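Local coordinates for protein hydrolase, haloacid dehalogenase-like family (Pseudomonas syringae pv. tomato, PDB 3S6J) that probably acts as a metal-dependent sugar phosphatase of the haloacid dehalogenase family, this chain being its hydrolase part with calcium bound at the probable active site, at residues E[14-19]-E[170-175]. Numbering follows the deposited sequence.
Sequences DGTLTD and IGDAIW. With CA (calcium ion), chain M.
Asp14 and Asp172 meet through a calcium ion rather than through a direct bond: Asp14 gives its backbone O, 2.4 Å from the metal, and Asp172 its carboxylate OD1, also at 2.4 Å. Asp172 binds through one oxygen, since its OD2 stays 3.5 Å from the calcium ion and instead accepts a hydrogen bond from water 2, itself on the metal at 2.7 Å from its O. The torsions explain this reach: chi1 of 68° puts CG between the backbone N and the carbonyl carbon, and chi2 of -54° then turns OD1 to the ion. The side chain of Asp14 takes part at one remove, OD1 accepting a hydrogen bond from metal-bound water 1 while Asn24 and Ser20 hold the carboxylate. Water 3 and Asp12 OD2 complete the six ligands.

Thr16 packs beside the site. Its chi1 of -66° sets CG2 anti to the backbone N, and this methyl meets CG2 of Ile170 at 4.0 Å. OG1 lies 3.1 Å from Asp172 OD1, yet it is hydrogen-bonded to Asp12 OD2, making Thr16 a second-shell residue. Gly15 N donates to Thr18 O across the loop (2.8 Å), and Gly15 O rests against Asp172 CB.

Asp12, Asp14 and Thr16 fit the DxDx(T/V) motif of HAD phosphatases, with Asp172 as the acidic metal ligand from the loop just past strand 167-171. The touching residues are all buried, at the C-terminal ends of neighbouring inner strands 8-11 and 167-171; helix 174-182 follows Asp172, and Val21 of helix 21-34 touches both Asp14 and Asp172.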
loop_
_atom_site.group_PDB
_atom_site.type_symbol
_atom_site.label_atom_id
_atom_site.label_comp_id
_atom_site.label_asym_id
_atom_site.label_seq_id
_atom_site.Cartn_x
_atom_site.Cartn_y
_atom_site.Cartn_z
ATOM N N ASP E 14 7.651 3.348 12.184
ATOM C CA ASP E 14 6.973 2.366 11.357
ATOM C C ASP E 14 6.790 2.893 9.915
ATOM O O ASP E 14 6.015 3.809 9.687
ATOM C CB ASP E 14 5.647 2.048 12.071
ATOM C CG ASP E 14 4.613 1.397 11.182
ATOM O OD1 ASP E 14 3.477 1.916 11.148
ATOM O OD2 ASP E 14 4.902 0.359 10.552
ATOM N N GLY E 15 7.539 2.342 8.956
ATOM C CA GLY E 15 7.402 2.719 7.557
ATOM C C GLY E 15 8.474 3.687 7.112
ATOM O O GLY E 15 8.622 3.979 5.922
ATOM N N THR E 16 9.246 4.172 8.074
ATOM C CA THR E 16 10.198 5.238 7.826
ATOM C C THR E 16 11.606 4.724 8.118
ATOM O O THR E 16 12.509 4.866 7.282
ATOM C CB THR E 16 9.864 6.487 8.681
ATOM O OG1 THR E 16 8.603 7.051 8.262
ATOM C CG2 THR E 16 10.974 7.540 8.589
ATOM N N LEU E 17 11.789 4.115 9.294
ATOM C CA LEU E 17 13.053 3.450 9.625
ATOM C C LEU E 17 12.949 1.907 9.583
ATOM O O LEU E 17 13.921 1.227 9.273
ATOM C CB LEU E 17 13.604 3.929 10.975
ATOM C CG LEU E 17 13.885 5.425 11.101
ATOM C CD1 LEU E 17 14.092 5.859 12.567
ATOM C CD2 LEU E 17 15.061 5.844 10.227
ATOM N N THR E 18 11.771 1.368 9.890
ATOM C CA THR E 18 11.545 -0.065 9.792
ATOM C C THR E 18 10.449 -0.376 8.788
ATOM O O THR E 18 9.444 0.351 8.696
ATOM C CB THR E 18 11.118 -0.689 11.149
ATOM O OG1 THR E 18 10.042 0.070 11.711
ATOM C CG2 THR E 18 12.282 -0.724 12.115
ATOM N N ASP E 19 10.618 -1.486 8.072
ATOM C CA ASP E 19 9.631 -1.924 7.086
ATOM C C ASP E 19 8.457 -2.638 7.765
ATOM O O ASP E 19 8.339 -3.869 7.709
ATOM C CB ASP E 19 10.291 -2.819 6.047
ATOM C CG ASP E 19 9.417 -3.060 4.845
ATOM O OD1 ASP E 19 8.280 -2.536 4.822
ATOM O OD2 ASP E 19 9.878 -3.779 3.922
ATOM N N ILE E 170 10.902 13.714 9.413
ATOM C CA ILE E 170 11.013 12.675 8.399
ATOM C C ILE E 170 9.959 11.605 8.624
ATOM O O ILE E 170 9.885 11.024 9.700
ATOM C CB ILE E 170 12.422 12.056 8.364
ATOM C CG1 ILE E 170 13.461 13.165 8.152
ATOM C CG2 ILE E 170 12.501 10.996 7.274
ATOM C CD1 ILE E 170 14.808 12.682 7.778
ATOM N N GLY E 171 9.134 11.359 7.611
ATOM C CA GLY E 171 7.964 10.506 7.774
ATOM C C GLY E 171 7.566 9.842 6.472
ATOM O O GLY E 171 8.090 10.189 5.402
ATOM N N ASP E 172 6.669 8.867 6.548
ATOM C CA ASP E 172 6.275 8.144 5.348
ATOM C C ASP E 172 4.801 8.333 5.079
ATOM O O ASP E 172 4.282 7.799 4.104
ATOM C CB ASP E 172 6.526 6.643 5.511
ATOM C CG ASP E 172 5.613 6.025 6.545
ATOM O OD1 ASP E 172 5.606 6.531 7.671
ATOM O OD2 ASP E 172 4.889 5.058 6.245
ATOM N N ALA E 173 4.113 9.069 5.951
ATOM C CA ALA E 173 2.669 9.185 5.824
ATOM C C ALA E 173 2.176 10.635 5.710
ATOM O O ALA E 173 2.790 11.578 6.225
ATOM C CB ALA E 173 1.975 8.441 6.977
ATOM N N ILE E 174 1.072 10.791 4.993
ATOM C CA ILE E 174 0.320 12.034 4.941
ATOM C C ILE E 174 0.291 12.642 6.344
ATOM O O ILE E 174 0.536 13.830 6.539
ATOM C CB ILE E 174 -1.119 11.713 4.431
ATOM C CG1 ILE E 174 -1.142 11.657 2.891
ATOM C CG2 ILE E 174 -2.128 12.692 4.954
ATOM C CD1 ILE E 174 -2.429 10.974 2.328
ATOM N N TRP E 175 0.037 11.788 7.330
ATOM C CA TRP E 175 -0.129 12.213 8.715
ATOM C C TRP E 175 1.103 12.833 9.349
ATOM O O TRP E 175 0.961 13.749 10.131
ATOM C CB TRP E 175 -0.680 11.047 9.542
ATOM C CG TRP E 175 -1.714 10.345 8.739
ATOM C CD1 TRP E 175 -1.646 9.082 8.240
ATOM C CD2 TRP E 175 -2.944 10.906 8.255
ATOM N NE1 TRP E 175 -2.769 8.807 7.507
ATOM C CE2 TRP E 175 -3.585 9.909 7.500
ATOM C CE3 TRP E 175 -3.568 12.153 8.399
ATOM C CZ2 TRP E 175 -4.832 10.111 6.887
ATOM C CZ3 TRP E 175 -4.810 12.351 7.804
ATOM C CH2 TRP E 175 -5.425 11.333 7.050
HETATM CA CA CA M . 4.580 5.747 9.699
HETATM O O HOH W 1 3.026 4.704 11.431
HETATM O O HOH W 2 2.681 4.817 8.067
HETATM O O HOH W 3 3.333 7.784 10.114
#